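Uncharacterized ACR, COG1565 superfamily (Burkholderia thailandensis, PDB 4F3N) is of unknown function but has a methyltransferase fold, binds S-adenosyl-L-homocysteine and may methylate protein arginine residues. Local coordinates at residues His304-Arg309 / His340-Ala345; Tyr299-His304 / Gly404-Val409. All blocks are in the same frame, centred on the assembly; numbering follows the deposited sequence.

Contact 1: residues His304-Arg309 / His340-Ala345; sequences HEYYHR and HVEFSA
Tyr306 and Glu342 bring the two backbones closest, their CA atoms 6.2 Å apart, where the end of the short helix 303-306 meets the junction between strand 336-342 and helix 343-352. Tyr307 then leaves helical geometry. With CG of Tyr306 trans to the main-chain nitrogen (chi1 -168°), the ring lies along the end of the strand. One ring face receives Glu342 CB in a CH-pi contact, 4.0 Å from the centroid, while Glu342 CG packs 3.6 Å from Tyr306 CG. The ring edge looks onto the carbonyls of His340 and Val341, and Tyr306 CD2 comes 3.6 Å from Val341 O. The same Glu342 CG also lies 3.7 Å from Tyr307 CE2. A bend at chi2 (-84°) turns the carboxylate back onto its own helix, where it serves as N-cap: Ala345 N donates to Glu342 OE2 over 3.1 Å, on the syn side but well out of the carboxylate plane, and Ser344 N adds a weak bond. The Tyr306 hydroxyl bonds to Glu273 and Thr315, and the Tyr307 hydroxyl to the Glu273 carbonyl. Both tyrosines also pack on Thr272, so the contact lies between strand 271-274 of the antiparallel sheet and the end of strand 336-342.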
# COMPACT_ATOMS: atom_id res chain seq x y z
N HIS A 304 8.33 0.76 16.94
CA HIS A 304 8.16 0.27 18.33
C HIS A 304 6.94 -0.61 18.48
O HIS A 304 6.96 -1.66 19.15
CB HIS A 304 8.06 1.46 19.29
N GLU A 305 5.87 -0.19 17.83
CA GLU A 305 4.64 -0.92 17.81
C GLU A 305 4.62 -2.06 16.81
O GLU A 305 4.01 -3.13 17.04
CB GLU A 305 3.54 0.08 17.49
CG GLU A 305 2.14 -0.48 17.48
CD GLU A 305 1.10 0.61 17.62
OE1 GLU A 305 1.47 1.82 17.59
OE2 GLU A 305 -0.09 0.26 17.76
N TYR A 306 5.22 -1.82 15.65
CA TYR A 306 5.27 -2.87 14.62
C TYR A 306 5.99 -4.11 15.17
O TYR A 306 5.50 -5.22 15.02
CB TYR A 306 5.99 -2.37 13.36
CG TYR A 306 5.81 -3.29 12.18
CD1 TYR A 306 6.52 -4.47 12.07
CD2 TYR A 306 4.92 -2.98 11.17
CE1 TYR A 306 6.34 -5.35 11.01
CE2 TYR A 306 4.76 -3.82 10.08
CZ TYR A 306 5.45 -5.00 10.02
OH TYR A 306 5.26 -5.83 8.95
N TYR A 307 7.12 -3.88 15.82
CA TYR A 307 7.99 -4.96 16.33
C TYR A 307 7.83 -5.11 17.83
O TYR A 307 8.77 -5.45 18.54
CB TYR A 307 9.44 -4.68 15.94
CG TYR A 307 9.68 -4.70 14.44
CD1 TYR A 307 9.47 -5.84 13.70
CD2 TYR A 307 10.16 -3.59 13.78
CE1 TYR A 307 9.71 -5.85 12.33
CE2 TYR A 307 10.40 -3.59 12.43
CZ TYR A 307 10.17 -4.74 11.70
OH TYR A 307 10.38 -4.74 10.33
N HIS A 308 6.62 -4.88 18.32
CA HIS A 308 6.31 -5.07 19.72
C HIS A 308 6.57 -6.51 20.13
O HIS A 308 6.36 -7.46 19.34
CB HIS A 308 4.84 -4.75 19.94
CG HIS A 308 4.48 -4.51 21.37
ND1 HIS A 308 4.20 -5.51 22.22
CD2 HIS A 308 4.40 -3.33 22.09
CE1 HIS A 308 3.92 -4.98 23.43
NE2 HIS A 308 4.05 -3.65 23.35
N ARG A 309 7.01 -6.68 21.39
CA ARG A 309 7.31 -8.00 21.96
C ARG A 309 6.17 -9.00 21.74
O ARG A 309 6.42 -10.18 21.48
CB ARG A 309 7.59 -7.88 23.49
N HIS A 340 1.55 -5.44 6.85
CA HIS A 340 1.38 -4.05 7.30
C HIS A 340 2.63 -3.27 7.03
O HIS A 340 3.70 -3.83 6.78
CB HIS A 340 1.07 -4.03 8.77
CG HIS A 340 -0.31 -4.48 9.14
ND1 HIS A 340 -0.98 -5.52 8.51
CD2 HIS A 340 -1.17 -4.00 10.12
CE1 HIS A 340 -2.20 -5.65 9.07
NE2 HIS A 340 -2.31 -4.74 10.06
N VAL A 341 2.53 -1.95 7.03
CA VAL A 341 3.63 -1.10 6.76
C VAL A 341 4.31 -0.66 8.04
O VAL A 341 3.65 -0.34 9.05
CB VAL A 341 3.11 0.13 5.96
CG1 VAL A 341 4.19 1.18 5.79
CG2 VAL A 341 2.54 -0.34 4.64
N GLU A 342 5.64 -0.62 7.99
CA GLU A 342 6.44 -0.19 9.15
C GLU A 342 6.87 1.23 8.88
O GLU A 342 7.78 1.50 8.08
CB GLU A 342 7.59 -1.18 9.37
CG GLU A 342 8.26 -1.03 10.72
CD GLU A 342 9.30 0.04 10.70
OE1 GLU A 342 10.44 -0.28 10.35
OE2 GLU A 342 8.98 1.20 11.02
N PHE A 343 6.14 2.18 9.48
CA PHE A 343 6.24 3.59 9.08
C PHE A 343 7.52 4.31 9.48
O PHE A 343 7.85 5.33 8.86
CB PHE A 343 5.00 4.38 9.52
CG PHE A 343 3.82 4.15 8.65
CD1 PHE A 343 3.70 4.81 7.45
CD2 PHE A 343 2.83 3.27 9.00
CE1 PHE A 343 2.62 4.59 6.63
CE2 PHE A 343 1.73 3.05 8.23
CZ PHE A 343 1.62 3.73 7.00
N SER A 344 8.26 3.81 10.48
CA SER A 344 9.54 4.45 10.84
C SER A 344 10.58 4.30 9.72
O SER A 344 11.23 5.26 9.34
CB SER A 344 10.08 3.88 12.16
OG SER A 344 9.13 4.07 13.18
N ALA A 345 10.67 3.11 9.18
CA ALA A 345 11.53 2.83 8.04
C ALA A 345 11.08 3.62 6.81
O ALA A 345 11.94 4.09 6.07
CB ALA A 345 11.51 1.35 7.73

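Contact 2: residues Tyr299-His304 / Gly404-Val409; sequences YGFPSH and GELFKV
Hydrogen bonding joins the two segments around Gly300 and Lys408. Gly300 N donates to Leu406 O at 3.3 Å, nearly straight at 166°. Lys408 bends at chi2 (-65°) and again at chi4, which brings NZ back over the main chain: it meets Gly300 O at 2.8 Å, almost in line with the carbonyl bond, and also bonds to Glu405 O at 2.6 Å and, from above the carbonyl plane, to Leu406 O. Leu406 O thus takes two donors, from opposite faces of its plane, and three main-chain carbonyls grip the buried ammonium group and probably help to solvate its charge. These bonds form where the chain leaves strand 293-298, which runs antiparallel to strand 407-414 in the seven-stranded sheet of the methyltransferase fold; Tyr299, at the corner just past that strand, still forms an antiparallel non-hydrogen-bonded pair with Phe407, and beyond it strand 300-301 joins a different sheet. The Tyr299 edge and Phe407 face make an offset edge-to-face pair, centroids 5.4 Å apart and planes at 67°, while Tyr299 CB lies over the same Phe407 ring. Phe407 also touches Thr113, seen to bind S-adenosyl-L-homocysteine. Apolar packing centres on Leu406: its CG lies 3.7 Å from Tyr299 CB, and its CD1 3.8 Å from Phe301 CZ.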
# COMPACT_ATOMS: atom_id res chain seq x y z
N TYR A 299 -2.23 0.65 6.09
CA TYR A 299 -2.28 0.08 7.43
C TYR A 299 -0.90 -0.31 7.93
O TYR A 299 -0.04 -0.84 7.20
CB TYR A 299 -3.25 -1.08 7.47
CG TYR A 299 -3.16 -2.08 6.31
CD1 TYR A 299 -3.94 -1.92 5.15
CD2 TYR A 299 -2.31 -3.16 6.38
CE1 TYR A 299 -3.89 -2.84 4.11
CE2 TYR A 299 -2.23 -4.09 5.31
CZ TYR A 299 -3.03 -3.92 4.20
OH TYR A 299 -2.96 -4.81 3.15
N GLY A 300 -0.64 0.04 9.17
CA GLY A 300 0.65 -0.22 9.80
C GLY A 300 0.95 0.66 10.99
O GLY A 300 0.03 1.25 11.56
N PHE A 301 2.22 0.69 11.41
CA PHE A 301 2.57 1.27 12.70
C PHE A 301 4.01 1.72 12.65
O PHE A 301 4.80 1.24 11.82
CB PHE A 301 2.46 0.24 13.88
CG PHE A 301 1.32 -0.75 13.79
CD1 PHE A 301 0.09 -0.44 14.33
CD2 PHE A 301 1.51 -2.02 13.26
CE1 PHE A 301 -0.97 -1.32 14.25
CE2 PHE A 301 0.45 -2.93 13.17
CZ PHE A 301 -0.79 -2.58 13.68
N PRO A 302 4.39 2.63 13.52
CA PRO A 302 5.81 2.90 13.71
C PRO A 302 6.54 1.69 14.29
O PRO A 302 5.91 0.75 14.74
CB PRO A 302 5.83 4.02 14.72
CG PRO A 302 4.41 4.55 14.76
CD PRO A 302 3.55 3.39 14.45
N SER A 303 7.85 1.74 14.29
CA SER A 303 8.65 0.54 14.51
C SER A 303 8.42 -0.08 15.89
O SER A 303 8.34 -1.31 16.00
CB SER A 303 10.13 0.80 14.28
OG SER A 303 10.59 1.87 15.09
N HIS A 304 8.33 0.76 16.94
CA HIS A 304 8.16 0.27 18.33
C HIS A 304 6.94 -0.61 18.48
O HIS A 304 6.96 -1.66 19.15
CB HIS A 304 8.06 1.46 19.29
N GLY A 404 -10.03 3.67 11.08
CA GLY A 404 -9.52 4.99 11.43
C GLY A 404 -8.19 5.06 12.11
O GLY A 404 -7.40 6.03 11.91
N GLU A 405 -7.94 4.09 12.99
CA GLU A 405 -6.67 4.04 13.71
C GLU A 405 -5.62 3.18 13.01
O GLU A 405 -4.46 3.57 12.97
CB GLU A 405 -6.87 3.57 15.16
CG GLU A 405 -5.60 3.40 15.96
CD GLU A 405 -4.75 4.63 16.16
OE1 GLU A 405 -5.34 5.75 16.25
OE2 GLU A 405 -3.48 4.48 16.21
N LEU A 406 -6.03 2.01 12.53
CA LEU A 406 -5.13 1.08 11.90
C LEU A 406 -4.49 1.70 10.65
O LEU A 406 -3.29 1.53 10.44
CB LEU A 406 -5.90 -0.18 11.48
CG LEU A 406 -5.03 -1.16 10.75
CD1 LEU A 406 -3.82 -1.67 11.55
CD2 LEU A 406 -5.98 -2.26 10.30
N PHE A 407 -5.29 2.38 9.84
CA PHE A 407 -4.77 3.06 8.65
C PHE A 407 -4.09 4.37 9.07
O PHE A 407 -4.57 5.03 9.99
CB PHE A 407 -5.88 3.33 7.68
CG PHE A 407 -6.26 2.12 6.83
CD1 PHE A 407 -6.82 0.98 7.43
CD2 PHE A 407 -6.05 2.11 5.45
CE1 PHE A 407 -7.17 -0.10 6.68
CE2 PHE A 407 -6.39 1.00 4.70
CZ PHE A 407 -6.92 -0.12 5.32
N LYS A 408 -2.96 4.67 8.42
CA LYS A 408 -2.15 5.84 8.69
C LYS A 408 -1.94 6.58 7.39
O LYS A 408 -2.07 6.01 6.30
CB LYS A 408 -0.76 5.49 9.27
CG LYS A 408 -0.77 4.48 10.42
CD LYS A 408 -1.49 5.05 11.66
CE LYS A 408 -1.26 4.16 12.90
NZ LYS A 408 -1.93 2.82 12.81
N VAL A 409 -1.66 7.88 7.51
CA VAL A 409 -1.19 8.66 6.38
C VAL A 409 0.18 9.23 6.72
O VAL A 409 0.32 9.90 7.76
CB VAL A 409 -2.14 9.81 6.06
CG1 VAL A 409 -1.66 10.52 4.82
CG2 VAL A 409 -3.60 9.28 5.84

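Overall arrangement
The two contacts lie with centres 8 Å apart on the same side of the chain's centre, and contact 1 is nested within the loop closed by contact 2. They share His304 and helix 303-306, and they are joined through neighbouring parallel strands: Val341 N probably bonds to Tyr299 O and Phe343 N to Phe301 O. The segments come in the order 299-304, 304-309, 340-345, 404-409, so one continuous run of chain passes from contact 2 into contact 1. Residues 299-309 thereby link the seven-stranded sheet, beside the S-adenosyl-L-homocysteine site near Phe407, through the small mixed sheet to the antiparallel sheet that holds strand 271-274.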